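Local structure of putative nucleotidyltransferase TM1012 (Thermotoga maritima, 4HX0) at residues D20-E25 / E62-E67; I49-D54 / I93-M98; V14-Y19 / H126-P131. The protein is a putative nucleotidyltransferase related to the aminoglycoside-2''-adenylyltransferases, and probably transfers a nucleotide to an acceptor. All coordinates share one frame; numbering follows the deposited sequence.

Interaction 1 of 3, residues D20-E25 / E62-E67; sequences DRLKNE and ERIFSE. With BU1 (1,4-butanediol), chain P; BU1 (1,4-butanediol), chain J.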
loop_
_atom_site.group_PDB
_atom_site.type_symbol
_atom_site.label_atom_id
_atom_site.label_comp_id
_atom_site.label_asym_id
_atom_site.label_seq_id
_atom_site.Cartn_x
_atom_site.Cartn_y
_atom_site.Cartn_z
ATOM N N ASP A 20 6.243 -12.956 -8.252
ATOM C CA ASP A 20 7.302 -13.922 -8.552
ATOM C C ASP A 20 8.594 -13.667 -7.779
ATOM O O ASP A 20 9.271 -14.597 -7.408
ATOM C CB ASP A 20 7.559 -14.002 -10.051
ATOM C CG ASP A 20 6.480 -14.820 -10.782
ATOM O OD1 ASP A 20 5.691 -15.550 -10.138
ATOM O OD2 ASP A 20 6.414 -14.712 -12.006
ATOM N N ARG A 21 8.918 -12.413 -7.502
ATOM C CA ARG A 21 10.140 -12.154 -6.761
ATOM C C ARG A 21 9.971 -12.169 -5.263
ATOM O O ARG A 21 10.961 -12.209 -4.532
ATOM C CB ARG A 21 10.737 -10.823 -7.174
ATOM C CG ARG A 21 11.163 -10.816 -8.608
ATOM C CD ARG A 21 12.248 -9.782 -8.778
ATOM N NE ARG A 21 12.438 -9.559 -10.185
ATOM C CZ ARG A 21 13.288 -8.687 -10.685
ATOM N NH1 ARG A 21 14.025 -7.931 -9.876
ATOM N NH2 ARG A 21 13.385 -8.575 -11.992
ATOM N N LEU A 22 8.736 -12.057 -4.795
ATOM C CA LEU A 22 8.522 -11.999 -3.350
ATOM C C LEU A 22 8.014 -13.308 -2.811
ATOM O O LEU A 22 8.234 -13.597 -1.649
ATOM C CB LEU A 22 7.546 -10.887 -2.969
ATOM C CG LEU A 22 8.048 -9.473 -3.263
ATOM C CD1 LEU A 22 7.017 -8.451 -2.821
ATOM C CD2 LEU A 22 9.363 -9.246 -2.527
ATOM N N LYS A 23 7.333 -14.080 -3.659
ATOM C CA LYS A 23 6.611 -15.278 -3.210
ATOM C C LYS A 23 7.458 -16.184 -2.340
ATOM O O LYS A 23 6.986 -16.711 -1.335
ATOM C CB LYS A 23 5.971 -16.060 -4.368
ATOM C CG LYS A 23 6.923 -16.595 -5.423
ATOM C CD LYS A 23 6.139 -17.215 -6.568
ATOM C CE LYS A 23 7.052 -17.958 -7.523
ATOM N NZ LYS A 23 6.323 -18.325 -8.768
ATOM N N ASN A 24 8.710 -16.374 -2.706
ATOM C CA ASN A 24 9.515 -17.235 -1.882
ATOM C C ASN A 24 10.653 -16.487 -1.176
ATOM O O ASN A 24 11.778 -16.982 -1.015
ATOM C CB ASN A 24 9.897 -18.497 -2.652
ATOM C CG ASN A 24 8.696 -19.400 -2.917
ATOM O OD1 ASN A 24 8.094 -19.955 -1.993
ATOM N ND2 ASN A 24 8.339 -19.547 -4.185
ATOM N N GLU A 25 10.306 -15.273 -0.744
ATOM C CA GLU A 25 11.130 -14.498 0.177
ATOM C C GLU A 25 10.487 -14.312 1.555
ATOM O O GLU A 25 9.277 -14.461 1.719
ATOM C CB GLU A 25 11.524 -13.147 -0.442
ATOM C CG GLU A 25 12.167 -13.229 -1.822
ATOM C CD GLU A 25 13.204 -14.337 -1.949
ATOM O OE1 GLU A 25 13.990 -14.555 -1.001
ATOM O OE2 GLU A 25 13.207 -15.008 -3.002
ATOM N N GLU A 62 13.063 -3.201 -1.932
ATOM C CA GLU A 62 13.871 -2.316 -2.746
ATOM C C GLU A 62 15.065 -3.074 -3.344
ATOM O O GLU A 62 15.378 -2.905 -4.511
ATOM C CB GLU A 62 14.363 -1.162 -1.888
ATOM C CG GLU A 62 15.400 -0.298 -2.564
ATOM C CD GLU A 62 15.779 0.871 -1.711
ATOM O OE1 GLU A 62 16.154 0.705 -0.536
ATOM O OE2 GLU A 62 15.681 1.961 -2.234
ATOM N N ARG A 63 15.721 -3.891 -2.524
ATOM C CA ARG A 63 16.859 -4.679 -2.981
ATOM C C ARG A 63 16.420 -5.751 -3.993
ATOM O O ARG A 63 17.034 -5.916 -5.046
ATOM C CB ARG A 63 17.526 -5.325 -1.769
ATOM C CG ARG A 63 18.739 -6.159 -2.113
ATOM C CD ARG A 63 19.292 -6.921 -0.926
ATOM N NE ARG A 63 20.496 -7.610 -1.384
ATOM C CZ ARG A 63 21.370 -8.235 -0.605
ATOM N NH1 ARG A 63 21.190 -8.277 0.716
ATOM N NH2 ARG A 63 22.432 -8.821 -1.157
ATOM N N ILE A 64 15.373 -6.500 -3.659
ATOM C CA ILE A 64 14.818 -7.492 -4.594
ATOM C C ILE A 64 14.475 -6.886 -5.959
ATOM O O ILE A 64 14.654 -7.523 -7.003
ATOM C CB ILE A 64 13.601 -8.191 -3.978
ATOM C CG1 ILE A 64 14.062 -9.074 -2.815
ATOM C CG2 ILE A 64 12.867 -9.040 -5.015
ATOM C CD1 ILE A 64 12.960 -9.461 -1.847
ATOM N N PHE A 65 13.962 -5.662 -5.960
ATOM C CA PHE A 65 13.524 -5.013 -7.198
ATOM C C PHE A 65 14.434 -3.842 -7.561
ATOM O O PHE A 65 14.001 -2.861 -8.170
ATOM C CB PHE A 65 12.083 -4.513 -7.037
ATOM C CG PHE A 65 11.085 -5.619 -6.846
ATOM C CD1 PHE A 65 10.481 -6.217 -7.938
ATOM C CD2 PHE A 65 10.751 -6.045 -5.570
ATOM C CE1 PHE A 65 9.570 -7.249 -7.751
ATOM C CE2 PHE A 65 9.827 -7.051 -5.375
ATOM C CZ PHE A 65 9.236 -7.651 -6.468
ATOM N N SER A 66 15.712 -3.973 -7.218
ATOM C CA SER A 66 16.664 -2.871 -7.355
ATOM C C SER A 66 16.666 -2.233 -8.748
ATOM O O SER A 66 16.723 -1.006 -8.876
ATOM C CB SER A 66 18.072 -3.341 -6.966
ATOM O OG SER A 66 18.464 -4.427 -7.776
ATOM N N GLU A 67 16.591 -3.052 -9.793
ATOM C CA GLU A 67 16.599 -2.522 -11.160
ATOM C C GLU A 67 15.393 -1.623 -11.496
ATOM O O GLU A 67 15.453 -0.848 -12.452
ATOM C CB GLU A 67 16.771 -3.647 -12.181
ATOM C CG GLU A 67 15.533 -4.510 -12.374
ATOM C CD GLU A 67 15.593 -5.806 -11.588
ATOM O OE1 GLU A 67 15.422 -6.862 -12.256
ATOM O OE2 GLU A 67 15.829 -5.768 -10.339
HETATM C C1 BU1 P . 6.015 -13.994 0.247
HETATM C C2 BU1 P . 5.097 -13.640 -0.930
HETATM C C3 BU1 P . 3.666 -14.015 -0.605
HETATM C C4 BU1 P . 2.971 -14.779 -1.717
HETATM O O5 BU1 P . 6.821 -12.877 0.662
HETATM O O6 BU1 P . 2.009 -15.660 -1.110
HETATM C C1 BU1 J . 10.560 -8.608 -13.638
HETATM C C2 BU1 J . 11.573 -8.527 -14.775
HETATM C C3 BU1 J . 10.900 -7.916 -15.994
HETATM C C4 BU1 J . 11.631 -6.698 -16.536
HETATM O O5 BU1 J . 10.877 -9.715 -12.795
HETATM O O6 BU1 J . 10.659 -5.719 -16.934
#
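Arg21 and Leu22, near the C-terminal end of helix 9-22, pack against Ile64 and Phe65, where helix 55-64 runs out. Arg21 carries the polar half. Its CG lies beside the backbone N (chi1 -64°) and the chain stays extended to NE, which takes the guanidinium across to residues 64-67. There NH1 donates to Ile64 O at 3.0 Å, in the plane of that carbonyl. Both terminal nitrogens also grip Glu67 end-on: NH1 bonds OE2 at 2.9 Å and NH2 bonds OE1 at 2.7 Å. This salt bridge is bidentate but not coplanar, for the carboxylate is turned 42° from the guanidinium and its oxygens are met from above their plane. Phe65 is the first residue past helix 55-64 to leave helical geometry, and the bond to Ile64 O places the guanidinium at that helix end, where a positive charge would probably be stabilised by the helix dipole. On the NE/NH2 edge the guanidinium meets O5 of the chain J butanediol, with NE donating at 3.0 Å and NH2 more weakly.

The apolar half begins at the root of the same arginine, whose CB lies 3.5 Å from Ile64 CG2 and also touches Phe65 CZ. Leu22 comes in at the ring edge of Phe65, CD2 to CE2 3.6 Å, the two side chains crossing at about a right angle. The same CD2 reaches Ile64 CD1 at 3.7 Å. From the type I turn of Leu22 to Glu25, the bent side chain of Glu25 lays CG near that Ile64 methyl. Leu88 and Ile90 of strand 81-90 also pack on Phe65.

Interaction 2 of 3, residues I49-D54 / I93-M98; sequences IDIQTD and IKVEIM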
loop_
_atom_site.group_PDB
_atom_site.type_symbol
_atom_site.label_atom_id
_atom_site.label_comp_id
_atom_site.label_asym_id
_atom_site.label_seq_id
_atom_site.Cartn_x
_atom_site.Cartn_y
_atom_site.Cartn_z
ATOM N N ILE A 49 0.360 0.589 -7.930
ATOM C CA ILE A 49 0.332 -0.573 -7.060
ATOM C C ILE A 49 0.994 -0.125 -5.770
ATOM O O ILE A 49 2.078 0.460 -5.791
ATOM C CB ILE A 49 1.083 -1.751 -7.682
ATOM C CG1 ILE A 49 0.384 -2.223 -8.976
ATOM C CG2 ILE A 49 1.234 -2.887 -6.675
ATOM C CD1 ILE A 49 1.141 -3.329 -9.687
ATOM N N ASP A 50 0.313 -0.353 -4.657
ATOM C CA ASP A 50 0.821 0.034 -3.349
ATOM C C ASP A 50 1.180 -1.221 -2.620
ATOM O O ASP A 50 0.363 -2.118 -2.500
ATOM C CB ASP A 50 -0.256 0.752 -2.551
ATOM C CG ASP A 50 -0.662 2.036 -3.179
ATOM O OD1 ASP A 50 0.216 2.721 -3.722
ATOM O OD2 ASP A 50 -1.860 2.361 -3.162
ATOM N N ILE A 51 2.410 -1.280 -2.143
ATOM C CA ILE A 51 2.851 -2.400 -1.359
ATOM C C ILE A 51 3.147 -1.849 0.017
ATOM O O ILE A 51 3.926 -0.918 0.175
ATOM C CB ILE A 51 4.108 -3.072 -1.952
ATOM C CG1 ILE A 51 3.863 -3.571 -3.391
ATOM C CG2 ILE A 51 4.590 -4.206 -1.046
ATOM C CD1 ILE A 51 2.684 -4.512 -3.551
ATOM N N GLN A 52 2.485 -2.403 1.015
ATOM C CA GLN A 52 2.779 -2.031 2.360
ATOM C C GLN A 52 3.520 -3.202 2.998
ATOM O O GLN A 52 3.257 -4.374 2.707
ATOM C CB GLN A 52 1.487 -1.715 3.102
ATOM C CG GLN A 52 1.669 -1.411 4.569
ATOM C CD GLN A 52 0.404 -0.858 5.184
ATOM O OE1 GLN A 52 -0.550 -0.552 4.472
ATOM N NE2 GLN A 52 0.394 -0.718 6.509
ATOM N N THR A 53 4.463 -2.881 3.859
ATOM C CA THR A 53 5.307 -3.905 4.406
ATOM C C THR A 53 5.801 -3.362 5.733
ATOM O O THR A 53 5.297 -2.359 6.218
ATOM C CB THR A 53 6.457 -4.214 3.409
ATOM O OG1 THR A 53 7.306 -5.233 3.948
ATOM C CG2 THR A 53 7.273 -2.937 3.090
ATOM N N ASP A 54 6.761 -4.024 6.341
ATOM C CA ASP A 54 7.283 -3.494 7.578
ATOM C C ASP A 54 8.554 -2.752 7.235
ATOM O O ASP A 54 8.894 -2.623 6.068
ATOM C CB ASP A 54 7.448 -4.588 8.627
ATOM C CG ASP A 54 8.214 -5.798 8.110
ATOM O OD1 ASP A 54 8.887 -5.699 7.062
ATOM O OD2 ASP A 54 8.141 -6.866 8.763
ATOM N N ILE A 93 4.460 1.090 -14.635
ATOM C CA ILE A 93 3.485 1.189 -13.562
ATOM C C ILE A 93 4.223 1.512 -12.264
ATOM O O ILE A 93 5.224 0.871 -11.951
ATOM C CB ILE A 93 2.666 -0.096 -13.458
ATOM C CG1 ILE A 93 1.771 -0.206 -14.701
ATOM C CG2 ILE A 93 1.799 -0.116 -12.189
ATOM C CD1 ILE A 93 1.012 -1.497 -14.722
ATOM N N LYS A 94 3.715 2.509 -11.539
ATOM C CA LYS A 94 4.324 2.967 -10.302
ATOM C C LYS A 94 3.941 2.026 -9.178
ATOM O O LYS A 94 2.773 1.677 -9.023
ATOM C CB LYS A 94 3.842 4.360 -9.928
ATOM C CG LYS A 94 4.568 4.956 -8.721
ATOM C CD LYS A 94 5.501 6.073 -9.138
ATOM C CE LYS A 94 4.681 7.185 -9.784
ATOM N NZ LYS A 94 5.555 8.167 -10.476
ATOM N N VAL A 95 4.939 1.634 -8.396
ATOM C CA VAL A 95 4.731 0.772 -7.248
ATOM C C VAL A 95 5.216 1.556 -6.049
ATOM O O VAL A 95 6.387 1.894 -5.966
ATOM C CB VAL A 95 5.504 -0.556 -7.393
ATOM C CG1 VAL A 95 5.277 -1.445 -6.173
ATOM C CG2 VAL A 95 5.122 -1.261 -8.689
ATOM N N GLU A 96 4.297 1.902 -5.147
ATOM C CA GLU A 96 4.670 2.603 -3.924
ATOM C C GLU A 96 5.021 1.552 -2.899
ATOM O O GLU A 96 4.239 0.641 -2.641
ATOM C CB GLU A 96 3.510 3.446 -3.389
ATOM C CG GLU A 96 2.794 4.262 -4.445
ATOM C CD GLU A 96 3.614 5.467 -4.867
ATOM O OE1 GLU A 96 4.762 5.637 -4.386
ATOM O OE2 GLU A 96 3.106 6.267 -5.657
ATOM N N ILE A 97 6.202 1.682 -2.306
ATOM C CA ILE A 97 6.598 0.771 -1.246
ATOM C C ILE A 97 6.507 1.560 0.048
ATOM O O ILE A 97 7.142 2.615 0.182
ATOM C CB ILE A 97 8.064 0.311 -1.419
ATOM C CG1 ILE A 97 8.266 -0.308 -2.806
ATOM C CG2 ILE A 97 8.433 -0.660 -0.304
ATOM C CD1 ILE A 97 9.712 -0.711 -3.050
ATOM N N MET A 98 5.696 1.074 0.983
ATOM C CA MET A 98 5.531 1.743 2.275
ATOM C C MET A 98 5.806 0.786 3.403
ATOM O O MET A 98 5.017 -0.118 3.651
ATOM C CB MET A 98 4.117 2.281 2.436
ATOM C CG MET A 98 3.938 3.646 1.833
ATOM S SD MET A 98 3.601 3.439 0.096
ATOM C CE MET A 98 1.847 3.081 0.181
#
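Ile49 and Val95 start a run of parallel bridges that continues through Asp50 with Glu96, Ile51 with Ile97 and Gln52 with Met98. Strands 49-53 and 93-98 run 18° from parallel, and five backbone hydrogen bonds tie them. Ile49 uses both its polar atoms, N to Lys94 O and O to Glu96 N (2.7 Å); Ile51 does the same, N to Glu96 O (2.7 Å) and O to Met98 N. Thr53 N bonds Met98 O at 2.8 Å, and Thr53 pairs onward with Asp100. Between these bonds run weaker CA-H...O contacts, such as Val95 CA to Ile49 O at 3.0 Å.

The apolar packing lies on the face bearing Ile49, Ile51, Val95 and Ile97. Ile51 CG1 meets Val95 CG1 at 3.8 Å, while Ile49 CG1 lies 4.1 Å from Ile93 CG2.

On the other face Asp50 and Glu96 stand side by side and point the same way. Glu96 bends at chi2 (-75°), leading its carboxylate away, so Asp50 OD1 touches the Glu96 methylene CG and stays 5.0 Å from Glu96 OE2. The Asp48-x-Asp50 pattern, with an acid on the adjoining strand, is consistent with the acidic centre of polymerase-beta-like nucleotidyltransferases.

Both strands are inside the five-stranded mixed sheet. Strand 29-32 pairs with 49-53 on one flank, and strand 81-90 with 93-103 on the other. Helix 9-22 covers Ile49 and Ile93 through Val14, and Ile61 of helix 55-64 packs on Ile51, Thr53 and Ile97.

Interaction 3 of 3, residues V14-Y19 / H126-P131; sequences VLRKIY and HGMKIP. With BU1 (1,4-butanediol), chain P; BU1 (1,4-butanediol), chain J.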
loop_
_atom_site.group_PDB
_atom_site.type_symbol
_atom_site.label_atom_id
_atom_site.label_comp_id
_atom_site.label_asym_id
_atom_site.label_seq_id
_atom_site.Cartn_x
_atom_site.Cartn_y
_atom_site.Cartn_z
ATOM N N VAL A 14 2.258 -6.755 -13.803
ATOM C CA VAL A 14 3.241 -6.218 -12.871
ATOM C C VAL A 14 3.082 -6.904 -11.522
ATOM O O VAL A 14 4.063 -7.269 -10.880
ATOM C CB VAL A 14 3.139 -4.696 -12.760
ATOM C CG1 VAL A 14 4.019 -4.187 -11.620
ATOM C CG2 VAL A 14 3.521 -4.085 -14.098
ATOM N N LEU A 15 1.846 -7.128 -11.111
ATOM C CA LEU A 15 1.620 -7.899 -9.887
ATOM C C LEU A 15 2.295 -9.273 -9.950
ATOM O O LEU A 15 2.854 -9.727 -8.961
ATOM C CB LEU A 15 0.129 -8.031 -9.613
ATOM C CG LEU A 15 -0.257 -8.771 -8.326
ATOM C CD1 LEU A 15 0.287 -8.071 -7.082
ATOM C CD2 LEU A 15 -1.772 -8.858 -8.266
ATOM N N ARG A 16 2.240 -9.933 -11.107
ATOM C CA ARG A 16 2.886 -11.229 -11.251
ATOM C C ARG A 16 4.400 -11.101 -11.099
ATOM O O ARG A 16 5.037 -11.937 -10.443
ATOM C CB ARG A 16 2.508 -11.895 -12.581
ATOM C CG ARG A 16 3.152 -13.259 -12.794
ATOM C CD ARG A 16 2.362 -14.110 -13.774
ATOM N NE ARG A 16 1.839 -15.327 -13.149
ATOM C CZ ARG A 16 0.558 -15.572 -12.905
ATOM N NH1 ARG A 16 -0.382 -14.684 -13.226
ATOM N NH2 ARG A 16 0.218 -16.723 -12.335
ATOM N N LYS A 17 4.959 -10.054 -11.702
ATOM C CA LYS A 17 6.388 -9.769 -11.600
ATOM C C LYS A 17 6.789 -9.539 -10.157
ATOM O O LYS A 17 7.827 -10.043 -9.715
ATOM C CB LYS A 17 6.751 -8.578 -12.482
ATOM C CG LYS A 17 6.827 -8.960 -13.944
ATOM C CD LYS A 17 7.203 -7.783 -14.839
ATOM C CE LYS A 17 7.480 -8.279 -16.259
ATOM N NZ LYS A 17 7.980 -7.156 -17.093
ATOM N N ILE A 18 5.923 -8.866 -9.398
ATOM C CA ILE A 18 6.204 -8.595 -7.999
ATOM C C ILE A 18 6.076 -9.884 -7.187
ATOM O O ILE A 18 6.978 -10.259 -6.440
ATOM C CB ILE A 18 5.260 -7.533 -7.423
ATOM C CG1 ILE A 18 5.570 -6.167 -8.023
ATOM C CG2 ILE A 18 5.386 -7.497 -5.901
ATOM C CD1 ILE A 18 4.414 -5.174 -7.964
ATOM N N TYR A 19 4.948 -10.560 -7.373
ATOM C CA TYR A 19 4.692 -11.838 -6.749
ATOM C C TYR A 19 5.800 -12.843 -7.009
ATOM O O TYR A 19 6.261 -13.497 -6.094
ATOM C CB TYR A 19 3.361 -12.378 -7.257
ATOM C CG TYR A 19 3.043 -13.760 -6.789
ATOM C CD1 TYR A 19 2.656 -13.987 -5.468
ATOM C CD2 TYR A 19 3.108 -14.854 -7.662
ATOM C CE1 TYR A 19 2.342 -15.260 -5.032
ATOM C CE2 TYR A 19 2.796 -16.131 -7.218
ATOM C CZ TYR A 19 2.424 -16.316 -5.899
ATOM O OH TYR A 19 2.105 -17.563 -5.416
ATOM N N HIS A 126 -5.369 -15.481 -10.514
ATOM C CA HIS A 126 -4.517 -15.736 -11.686
ATOM C C HIS A 126 -3.326 -16.576 -11.372
ATOM O O HIS A 126 -2.223 -16.276 -11.824
ATOM C CB HIS A 126 -4.068 -14.429 -12.311
ATOM C CG HIS A 126 -5.205 -13.606 -12.843
ATOM N ND1 HIS A 126 -5.947 -12.801 -12.056
ATOM C CD2 HIS A 126 -5.750 -13.515 -14.122
ATOM C CE1 HIS A 126 -6.893 -12.203 -12.790
ATOM N NE2 HIS A 126 -6.770 -12.626 -14.057
ATOM N N GLY A 127 -3.531 -17.624 -10.586
ATOM C CA GLY A 127 -2.448 -18.513 -10.201
ATOM C C GLY A 127 -1.489 -17.942 -9.168
ATOM O O GLY A 127 -0.411 -18.500 -8.947
ATOM N N MET A 128 -1.867 -16.824 -8.540
ATOM C CA MET A 128 -0.999 -16.185 -7.559
ATOM C C MET A 128 -1.715 -16.159 -6.229
ATOM O O MET A 128 -2.929 -16.042 -6.181
ATOM C CB MET A 128 -0.681 -14.749 -7.986
ATOM C CG MET A 128 -0.004 -14.627 -9.328
ATOM S SD MET A 128 0.413 -12.911 -9.634
ATOM C CE MET A 128 -1.162 -12.218 -10.108
ATOM N N LYS A 129 -0.959 -16.272 -5.149
ATOM C CA LYS A 129 -1.514 -16.180 -3.822
ATOM C C LYS A 129 -1.022 -14.830 -3.309
ATOM O O LYS A 129 0.085 -14.713 -2.831
ATOM C CB LYS A 129 -0.972 -17.343 -2.989
ATOM C CG LYS A 129 -1.466 -17.439 -1.563
ATOM C CD LYS A 129 -0.658 -18.510 -0.838
ATOM C CE LYS A 129 -0.705 -18.328 0.671
ATOM N NZ LYS A 129 0.542 -18.780 1.353
ATOM N N ILE A 130 -1.849 -13.808 -3.470
ATOM C CA ILE A 130 -1.426 -12.432 -3.228
ATOM C C ILE A 130 -1.849 -11.993 -1.825
ATOM O O ILE A 130 -3.031 -12.116 -1.475
ATOM C CB ILE A 130 -2.065 -11.494 -4.267
ATOM C CG1 ILE A 130 -1.654 -11.921 -5.695
ATOM C CG2 ILE A 130 -1.737 -10.035 -3.963
ATOM C CD1 ILE A 130 -0.184 -11.727 -5.993
ATOM N N PRO A 131 -0.882 -11.512 -1.016
ATOM C CA PRO A 131 -1.252 -10.993 0.296
ATOM C C PRO A 131 -1.843 -9.612 0.135
ATOM O O PRO A 131 -1.285 -8.790 -0.577
ATOM C CB PRO A 131 0.081 -10.894 1.040
ATOM C CG PRO A 131 1.121 -10.760 -0.040
ATOM C CD PRO A 131 0.577 -11.479 -1.249
HETATM C C1 BU1 P . 6.015 -13.994 0.247
HETATM C C2 BU1 P . 5.097 -13.640 -0.930
HETATM C C3 BU1 P . 3.666 -14.015 -0.605
HETATM C C4 BU1 P . 2.971 -14.779 -1.717
HETATM O O5 BU1 P . 6.821 -12.877 0.662
HETATM O O6 BU1 P . 2.009 -15.660 -1.110
HETATM C C1 BU1 J . 10.560 -8.608 -13.638
HETATM C C2 BU1 J . 11.573 -8.527 -14.775
HETATM C C3 BU1 J . 10.900 -7.916 -15.994
HETATM C C4 BU1 J . 11.631 -6.698 -16.536
HETATM O O5 BU1 J . 10.877 -9.715 -12.795
HETATM O O6 BU1 J . 10.659 -5.719 -16.934
#
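Tyr19 of helix 9-22 lies against Met128 at the start of strand 128-133, just past the turn of the hairpin formed with strand 120-125. Helix and strand cross at 84°. With Tyr19 CG anti to the backbone N (chi1 174°), the ring swings over to the strand and receives Met128 CB on one face, a CH-pi contact 3.8 Å from the centroid. The side chains slide past each other in opposite directions, carrying Met128 SD back to the helix, obliquely to the ring as a Met-aromatic contact and 3.4 Å from Arg16 CA. Beyond it, Met128 CE reaches Leu15 CD2 at 3.9 Å. Leu15 also meets Ile130 tip to tip, CG to CD1 3.8 Å, and that same Ile130 methyl touches Tyr19 CD1.

Polar contacts sit at the margins. Lys129 N donates a weak bond of 3.3 Å to Tyr19 OH. Beside the ring edge, the chain P butanediol brings C4 to 3.4 Å from Tyr19 CE1 and gives its O6 proton to Lys129 O at 2.7 Å. In one of its two conformers, Arg16 points both NH1 and NH2 at His126 O, but the shorter bond is too short to be trusted in detail. The chemistry implies that apolar and sulfur-aromatic packing holds the hairpin on the helix, while the polar groups chiefly border the diol pocket and the turn.

In the fold
Interaction 2 is the buried core, a parallel strand pair near the middle of the sheet, knitted by regular backbone bonds. Interactions 1 and 3 are partly buried and farther out, and depend on side chains: a salt bridge and a helix-end carbonyl in interaction 1, ring and sulfur packing in interaction 3. Both use helix 9-22, and Phe65 of interaction 1 touches the backbone at Ile18 of interaction 3; they also share the two butanediols. Val14 and Ile18 carry that helix onto Ile49, Ile93 and Val95 of interaction 2. Strand 49-53 leads directly into helix 55-64, so interaction 1 takes its Ile64 from the end of the helix that follows the strand of interaction 2.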